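Transcarboxylase 5S subunit (Propionibacterium freudenreichii subsp. shermanii, PDB 1RQB) transfers a carboxyl group from the biotin of the 1.3S subunit to pyruvate, forming oxaloacetate with the aid of a bound cobalt ion. Local coordinates at residues I242-S254 and N263-Y277. Numbering follows the deposited sequence.
Sequences IEAGVDVVDTAIS and NPTESVAEMLEGTGY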
ATOM      1  N   ILE A 242      18.052  -1.672   3.353  1.00  7.22           N
ATOM      2  CA  ILE A 242      18.934  -2.230   2.319  1.00  9.05           C
ATOM      3  C   ILE A 242      20.144  -1.308   2.157  1.00  8.96           C
ATOM      4  O   ILE A 242      21.275  -1.770   2.010  1.00 11.33           O
ATOM      5  CB  ILE A 242      18.163  -2.398   0.985  1.00  7.71           C
ATOM      6  CG1 ILE A 242      17.172  -3.563   1.132  1.00  8.44           C
ATOM      7  CG2 ILE A 242      19.147  -2.638  -0.188  1.00  8.18           C
ATOM      8  CD1 ILE A 242      16.145  -3.653   0.013  1.00 11.69           C
ATOM      9  N   GLU A 243      19.929   0.001   2.208  1.00 12.15           N
ATOM     10  CA  GLU A 243      21.070   0.922   2.107  1.00 11.06           C
ATOM     11  C   GLU A 243      21.996   0.735   3.313  1.00 10.90           C
ATOM     12  O   GLU A 243      23.207   0.914   3.203  1.00 14.83           O
ATOM     13  CB  GLU A 243      20.589   2.385   2.013  1.00 11.99           C
ATOM     14  CG  GLU A 243      19.801   2.674   0.720  1.00 11.85           C
ATOM     15  CD  GLU A 243      19.233   4.099   0.634  1.00 24.83           C
ATOM     16  OE1 GLU A 243      18.951   4.708   1.692  1.00 24.57           O
ATOM     17  OE2 GLU A 243      19.052   4.603  -0.506  1.00 25.10           O
ATOM     18  N   ALA A 244      21.437   0.347   4.457  1.00 10.45           N
ATOM     19  CA  ALA A 244      22.251   0.166   5.668  1.00 12.17           C
ATOM     20  C   ALA A 244      22.937  -1.202   5.674  1.00 14.41           C
ATOM     21  O   ALA A 244      23.761  -1.476   6.545  1.00 15.25           O
ATOM     22  CB  ALA A 244      21.397   0.335   6.914  1.00 10.88           C
ATOM     23  N   GLY A 245      22.588  -2.068   4.726  1.00 12.46           N
ATOM     24  CA  GLY A 245      23.229  -3.376   4.657  1.00 13.51           C
ATOM     25  C   GLY A 245      22.447  -4.615   5.078  1.00 10.89           C
ATOM     26  O   GLY A 245      23.040  -5.676   5.277  1.00 12.36           O
ATOM     27  N   VAL A 246      21.129  -4.508   5.209  1.00  9.15           N
ATOM     28  CA  VAL A 246      20.337  -5.676   5.622  1.00  9.30           C
ATOM     29  C   VAL A 246      20.506  -6.801   4.599  1.00  9.86           C
ATOM     30  O   VAL A 246      20.557  -6.572   3.391  1.00 12.09           O
ATOM     31  CB  VAL A 246      18.844  -5.302   5.827  1.00  9.25           C
ATOM     32  CG1 VAL A 246      18.098  -5.223   4.479  1.00  7.00           C
ATOM     33  CG2 VAL A 246      18.198  -6.322   6.762  1.00 14.75           C
ATOM     34  N   ASP A 247      20.562  -8.031   5.099  1.00 10.23           N
ATOM     35  CA  ASP A 247      20.817  -9.204   4.249  1.00 10.77           C
ATOM     36  C   ASP A 247      19.554  -9.762   3.592  1.00 13.60           C
ATOM     37  O   ASP A 247      19.604 -10.176   2.435  1.00 10.09           O
ATOM     38  CB  ASP A 247      21.476 -10.294   5.094  1.00 15.79           C
ATOM     39  CG  ASP A 247      22.772  -9.816   5.724  1.00 23.01           C
ATOM     40  OD1 ASP A 247      23.825  -9.964   5.075  1.00 26.99           O
ATOM     41  OD2 ASP A 247      22.733  -9.259   6.846  1.00 22.88           O
ATOM     42  N   VAL A 248      18.442  -9.788   4.324  1.00 10.78           N
ATOM     43  CA  VAL A 248      17.195 -10.378   3.814  1.00 10.49           C
ATOM     44  C   VAL A 248      15.995  -9.556   4.291  1.00 10.39           C
ATOM     45  O   VAL A 248      15.991  -9.073   5.422  1.00  9.26           O
ATOM     46  CB  VAL A 248      16.981 -11.825   4.392  1.00 10.23           C
ATOM     47  CG1 VAL A 248      15.630 -12.418   3.894  1.00 11.63           C
ATOM     48  CG2 VAL A 248      18.165 -12.735   4.033  1.00  9.76           C
ATOM     49  N   VAL A 249      14.974  -9.392   3.445  1.00  7.97           N
ATOM     50  CA  VAL A 249      13.758  -8.692   3.887  1.00  7.43           C
ATOM     51  C   VAL A 249      12.555  -9.602   3.627  1.00  9.86           C
ATOM     52  O   VAL A 249      12.568 -10.380   2.673  1.00  9.23           O
ATOM     53  CB  VAL A 249      13.579  -7.309   3.175  1.00 13.16           C
ATOM     54  CG1 VAL A 249      14.741  -6.359   3.580  1.00 12.16           C
ATOM     55  CG2 VAL A 249      13.543  -7.479   1.671  1.00 14.04           C
ATOM     56  N   ASP A 250      11.546  -9.558   4.508  1.00  9.08           N
ATOM     57  CA  ASP A 250      10.344 -10.397   4.375  1.00  9.40           C
ATOM     58  C   ASP A 250       9.253  -9.642   3.615  1.00  9.53           C
ATOM     59  O   ASP A 250       8.993  -8.469   3.886  1.00 10.28           O
ATOM     60  CB  ASP A 250       9.768 -10.783   5.746  1.00 10.95           C
ATOM     61  CG  ASP A 250      10.726 -11.586   6.598  1.00 15.14           C
ATOM     62  OD1 ASP A 250      11.875 -11.820   6.167  1.00 18.27           O
ATOM     63  OD2 ASP A 250      10.314 -11.980   7.713  1.00 13.74           O
ATOM     64  N   THR A 251       8.597 -10.330   2.681  1.00  7.48           N
ATOM     65  CA  THR A 251       7.520  -9.723   1.888  1.00 11.99           C
ATOM     66  C   THR A 251       6.447 -10.776   1.601  1.00  9.51           C
ATOM     67  O   THR A 251       6.639 -11.967   1.844  1.00  8.66           O
ATOM     68  CB  THR A 251       8.055  -9.179   0.529  1.00 14.04           C
ATOM     69  OG1 THR A 251       8.566 -10.276  -0.245  1.00 18.43           O
ATOM     70  CG2 THR A 251       9.187  -8.164   0.751  1.00 13.69           C
ATOM     71  N   ALA A 252       5.320 -10.320   1.071  1.00  7.75           N
ATOM     72  CA  ALA A 252       4.212 -11.228   0.733  1.00  9.05           C
ATOM     73  C   ALA A 252       3.827 -11.004  -0.731  1.00 11.25           C
ATOM     74  O   ALA A 252       3.773  -9.863  -1.187  1.00  8.09           O
ATOM     75  CB  ALA A 252       2.993 -10.940   1.636  1.00  8.65           C
ATOM     76  N   ILE A 253       3.537 -12.087  -1.455  1.00  8.71           N
ATOM     77  CA  ILE A 253       3.139 -11.963  -2.867  1.00  8.52           C
ATOM     78  C   ILE A 253       2.055 -10.885  -2.967  1.00  9.55           C
ATOM     79  O   ILE A 253       1.170 -10.797  -2.118  1.00  9.86           O
ATOM     80  CB  ILE A 253       2.692 -13.339  -3.432  1.00 11.55           C
ATOM     81  CG1 ILE A 253       2.847 -13.356  -4.968  1.00  7.42           C
ATOM     82  CG2 ILE A 253       1.273 -13.653  -2.990  1.00 11.56           C
ATOM     83  CD1 ILE A 253       4.301 -13.280  -5.440  1.00 11.32           C
ATOM     84  N   SER A 254       2.111 -10.077  -4.028  1.00  7.75           N
ATOM     85  CA  SER A 254       1.262  -8.884  -4.175  1.00  9.78           C
ATOM     86  C   SER A 254      -0.245  -9.119  -4.022  1.00 10.37           C
ATOM     87  O   SER A 254      -0.938  -8.227  -3.534  1.00 11.32           O
ATOM     88  CB  SER A 254       1.574  -8.155  -5.494  1.00 12.65           C
ATOM     89  OG  SER A 254       1.219  -8.924  -6.623  1.00 18.21           O
ATOM     90  N   ASN A 263       4.547  -5.679   2.860  1.00  8.50           N
ATOM     91  CA  ASN A 263       4.879  -5.025   1.586  1.00  6.72           C
ATOM     92  C   ASN A 263       4.967  -6.130   0.530  1.00  7.67           C
ATOM     93  O   ASN A 263       5.371  -7.252   0.837  1.00  7.13           O
ATOM     94  CB  ASN A 263       6.180  -4.233   1.746  1.00  8.56           C
ATOM     95  CG  ASN A 263       6.049  -3.146   2.805  1.00 10.93           C
ATOM     96  OD1 ASN A 263       5.256  -2.216   2.659  1.00 10.37           O
ATOM     97  ND2 ASN A 263       6.795  -3.287   3.900  1.00  9.61           N
ATOM     98  N   PRO A 264       4.551  -5.830  -0.716  1.00  8.39           N
ATOM     99  CA  PRO A 264       4.533  -6.767  -1.846  1.00  9.54           C
ATOM    100  C   PRO A 264       5.894  -7.234  -2.367  1.00  9.95           C
ATOM    101  O   PRO A 264       6.778  -6.431  -2.658  1.00  9.76           O
ATOM    102  CB  PRO A 264       3.724  -6.018  -2.923  1.00  8.81           C
ATOM    103  CG  PRO A 264       3.186  -4.776  -2.222  1.00  7.29           C
ATOM    104  CD  PRO A 264       4.211  -4.476  -1.185  1.00  8.59           C
ATOM    105  N   THR A 265       6.024  -8.550  -2.503  1.00  8.40           N
ATOM    106  CA  THR A 265       7.269  -9.174  -2.974  1.00  7.31           C
ATOM    107  C   THR A 265       7.707  -8.571  -4.311  1.00  8.20           C
ATOM    108  O   THR A 265       8.845  -8.130  -4.465  1.00 10.12           O
ATOM    109  CB  THR A 265       7.062 -10.698  -3.151  1.00 11.13           C
ATOM    110  OG1 THR A 265       6.759 -11.281  -1.877  1.00  9.97           O
ATOM    111  CG2 THR A 265       8.316 -11.357  -3.757  1.00  9.46           C
ATOM    112  N   GLU A 266       6.802  -8.549  -5.282  1.00  6.70           N
ATOM    113  CA  GLU A 266       7.170  -8.047  -6.614  1.00  8.58           C
ATOM    114  C   GLU A 266       7.518  -6.557  -6.568  1.00 10.27           C
ATOM    115  O   GLU A 266       8.415  -6.111  -7.281  1.00 10.92           O
ATOM    116  CB  GLU A 266       6.039  -8.287  -7.603  1.00  9.16           C
ATOM    117  CG  GLU A 266       5.629  -9.749  -7.706  1.00 17.40           C
ATOM    118  CD  GLU A 266       4.336 -10.024  -6.952  1.00 19.93           C
ATOM    119  OE1 GLU A 266       4.308  -9.873  -5.708  1.00 16.03           O
ATOM    120  OE2 GLU A 266       3.342 -10.371  -7.613  1.00 20.01           O
ATOM    121  N   SER A 267       6.809  -5.781  -5.752  1.00  8.95           N
ATOM    122  CA  SER A 267       7.101  -4.342  -5.664  1.00  8.29           C
ATOM    123  C   SER A 267       8.500  -4.130  -5.083  1.00 12.35           C
ATOM    124  O   SER A 267       9.264  -3.295  -5.568  1.00 11.44           O
ATOM    125  CB  SER A 267       6.059  -3.643  -4.790  1.00 10.09           C
ATOM    126  OG  SER A 267       4.767  -3.748  -5.375  1.00 13.19           O
ATOM    127  N   VAL A 268       8.844  -4.891  -4.047  1.00 11.67           N
ATOM    128  CA  VAL A 268      10.171  -4.756  -3.428  1.00 11.42           C
ATOM    129  C   VAL A 268      11.252  -5.166  -4.430  1.00 11.59           C
ATOM    130  O   VAL A 268      12.300  -4.530  -4.521  1.00 13.78           O
ATOM    131  CB  VAL A 268      10.269  -5.594  -2.131  1.00 13.02           C
ATOM    132  CG1 VAL A 268      11.708  -5.670  -1.646  1.00 14.75           C
ATOM    133  CG2 VAL A 268       9.416  -4.942  -1.059  1.00 11.07           C
ATOM    134  N   ALA A 269      10.995  -6.204  -5.224  1.00  9.52           N
ATOM    135  CA  ALA A 269      12.017  -6.617  -6.197  1.00 10.93           C
ATOM    136  C   ALA A 269      12.158  -5.572  -7.307  1.00 13.14           C
ATOM    137  O   ALA A 269      13.272  -5.215  -7.691  1.00 15.04           O
ATOM    138  CB  ALA A 269      11.664  -7.984  -6.811  1.00 12.93           C
ATOM    139  N   GLU A 270      11.034  -5.074  -7.824  1.00  9.75           N
ATOM    140  CA  GLU A 270      11.074  -4.113  -8.937  1.00 12.00           C
ATOM    141  C   GLU A 270      11.655  -2.753  -8.542  1.00  9.82           C
ATOM    142  O   GLU A 270      12.326  -2.110  -9.347  1.00 14.05           O
ATOM    143  CB  GLU A 270       9.671  -3.896  -9.510  1.00 12.97           C
ATOM    144  CG  GLU A 270       9.062  -5.130 -10.136  1.00 17.16           C
ATOM    145  CD  GLU A 270       9.365  -5.266 -11.623  1.00 21.91           C
ATOM    146  OE1 GLU A 270      10.269  -4.566 -12.142  1.00 21.47           O
ATOM    147  OE2 GLU A 270       8.689  -6.087 -12.275  1.00 22.53           O
HETATM  148  N   MSE A 271      11.422  -2.309  -7.317  1.00 11.35           N
HETATM  149  CA  MSE A 271      11.872  -0.972  -6.902  1.00 13.68           C
HETATM  150  C   MSE A 271      13.399  -0.852  -6.874  1.00 10.65           C
HETATM  151  O   MSE A 271      13.919   0.261  -6.846  1.00 13.56           O
HETATM  152  CB  MSE A 271      11.345  -0.632  -5.508  1.00 14.40           C
HETATM  153  CG  MSE A 271      12.016  -1.405  -4.380  1.00 18.35           C
HETATM  154 SE   MSE A 271      11.332  -0.957  -2.575  1.00 32.98          SE
HETATM  155  CE  MSE A 271      12.772  -1.662  -1.478  1.00 17.31           C
ATOM    156  N   LEU A 272      14.134  -1.961  -6.887  1.00  9.16           N
ATOM    157  CA  LEU A 272      15.600  -1.882  -6.783  1.00 11.25           C
ATOM    158  C   LEU A 272      16.302  -1.657  -8.125  1.00 13.80           C
ATOM    159  O   LEU A 272      17.509  -1.420  -8.147  1.00 12.92           O
ATOM    160  CB  LEU A 272      16.151  -3.172  -6.157  1.00 12.52           C
ATOM    161  CG  LEU A 272      15.674  -3.483  -4.738  1.00 14.72           C
ATOM    162  CD1 LEU A 272      16.279  -4.817  -4.268  1.00 15.22           C
ATOM    163  CD2 LEU A 272      16.087  -2.348  -3.814  1.00 15.62           C
ATOM    164  N   GLU A 273      15.576  -1.702  -9.242  1.00 13.01           N
ATOM    165  CA  GLU A 273      16.214  -1.583 -10.562  1.00 14.10           C
ATOM    166  C   GLU A 273      17.026  -0.294 -10.700  1.00 15.12           C
ATOM    167  O   GLU A 273      16.516   0.809 -10.504  1.00 15.55           O
ATOM    168  CB  GLU A 273      15.168  -1.672 -11.682  1.00 21.34           C
ATOM    169  CG  GLU A 273      15.769  -1.557 -13.081  1.00 26.50           C
ATOM    170  CD  GLU A 273      14.765  -1.852 -14.193  1.00 32.67           C
ATOM    171  OE1 GLU A 273      13.558  -1.595 -13.995  1.00 29.77           O
ATOM    172  OE2 GLU A 273      15.194  -2.327 -15.271  1.00 30.77           O
ATOM    173  N   GLY A 274      18.302  -0.466 -11.050  1.00 13.45           N
ATOM    174  CA  GLY A 274      19.219   0.648 -11.228  1.00 12.53           C
ATOM    175  C   GLY A 274      19.882   1.237  -9.991  1.00 14.24           C
ATOM    176  O   GLY A 274      20.682   2.162 -10.119  1.00 13.28           O
ATOM    177  N   THR A 275      19.579   0.720  -8.801  1.00 13.84           N
ATOM    178  CA  THR A 275      20.153   1.245  -7.553  1.00 13.37           C
ATOM    179  C   THR A 275      21.474   0.547  -7.218  1.00 14.39           C
ATOM    180  O   THR A 275      22.194   0.981  -6.319  1.00 15.20           O
ATOM    181  CB  THR A 275      19.235   0.963  -6.335  1.00 14.39           C
ATOM    182  OG1 THR A 275      19.118  -0.458  -6.159  1.00 10.82           O
ATOM    183  CG2 THR A 275      17.837   1.566  -6.539  1.00 14.44           C
ATOM    184  N   GLY A 276      21.777  -0.550  -7.906  1.00 13.35           N
ATOM    185  CA  GLY A 276      22.979  -1.316  -7.582  1.00 11.68           C
ATOM    186  C   GLY A 276      22.582  -2.542  -6.762  1.00 14.24           C
ATOM    187  O   GLY A 276      23.345  -3.498  -6.629  1.00 13.41           O
ATOM    188  N   TYR A 277      21.384  -2.519  -6.185  1.00  8.65           N
ATOM    189  CA  TYR A 277      20.910  -3.676  -5.410  1.00 10.28           C
ATOM    190  C   TYR A 277      19.956  -4.485  -6.288  1.00 12.79           C
ATOM    191  O   TYR A 277      19.315  -3.952  -7.192  1.00 14.26           O
ATOM    192  CB  TYR A 277      20.144  -3.229  -4.160  1.00 10.60           C
ATOM    193  CG  TYR A 277      20.915  -2.260  -3.318  1.00 11.56           C
ATOM    194  CD1 TYR A 277      20.497  -0.932  -3.195  1.00 11.57           C
ATOM    195  CD2 TYR A 277      22.083  -2.657  -2.655  1.00 12.94           C
ATOM    196  CE1 TYR A 277      21.216  -0.018  -2.428  1.00 11.73           C
ATOM    197  CE2 TYR A 277      22.818  -1.746  -1.890  1.00 11.25           C
ATOM    198  CZ  TYR A 277      22.369  -0.426  -1.782  1.00 13.06           C
ATOM    199  OH  TYR A 277      23.061   0.482  -1.021  1.00 13.26           O
TER
HETATM  200  O   HOH W   1       7.165  -6.294   4.352  1.00 10.47           O
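Ala252 and Pro264 form a single beta bridge: Ala252 N donates to Asn263 O (3.1 Å), while Ala252 O accepts from Thr265 N at 2.9 Å. Pro264, the N-cap, needs no amide hydrogen there. Thr251 OG1 donates to Thr265 OG1 at 2.6 Å, the two side chains crossing at about a right angle, and Thr265 OG1 is also bonded to Glu29. Bent at chi2 (103°), Glu266 turns its carboxylate back to Ser254: OE1 takes Ser254 N on its syn lone pair (2.8 Å), and Ser254 OG donates to OE2 from above the carboxylate plane. Were Glu266 an alanine, both Ser254 donors would probably lose these acceptors, and the backbone at Ser254 would be freer to shift. Threonine suits position 251 because, besides its hydroxyl for Thr265, it offers a methyl to the helix: Thr251 CG2 meets Val268 CG2 at 3.7 Å. Ile242 CD1 meets Leu272 CD2 tip to tip. Ile242 CG2, set anti to the backbone N, is carried over the Tyr277 ring face, 3.7 Å from its centroid, a CH-pi contact. Strand 248-251 and the helix that follows it, 265-271, whose N-to-C directions lie 141° apart, make a beta-alpha unit of the TIM barrel, the strand's C-terminal end facing the substrate and cobalt site.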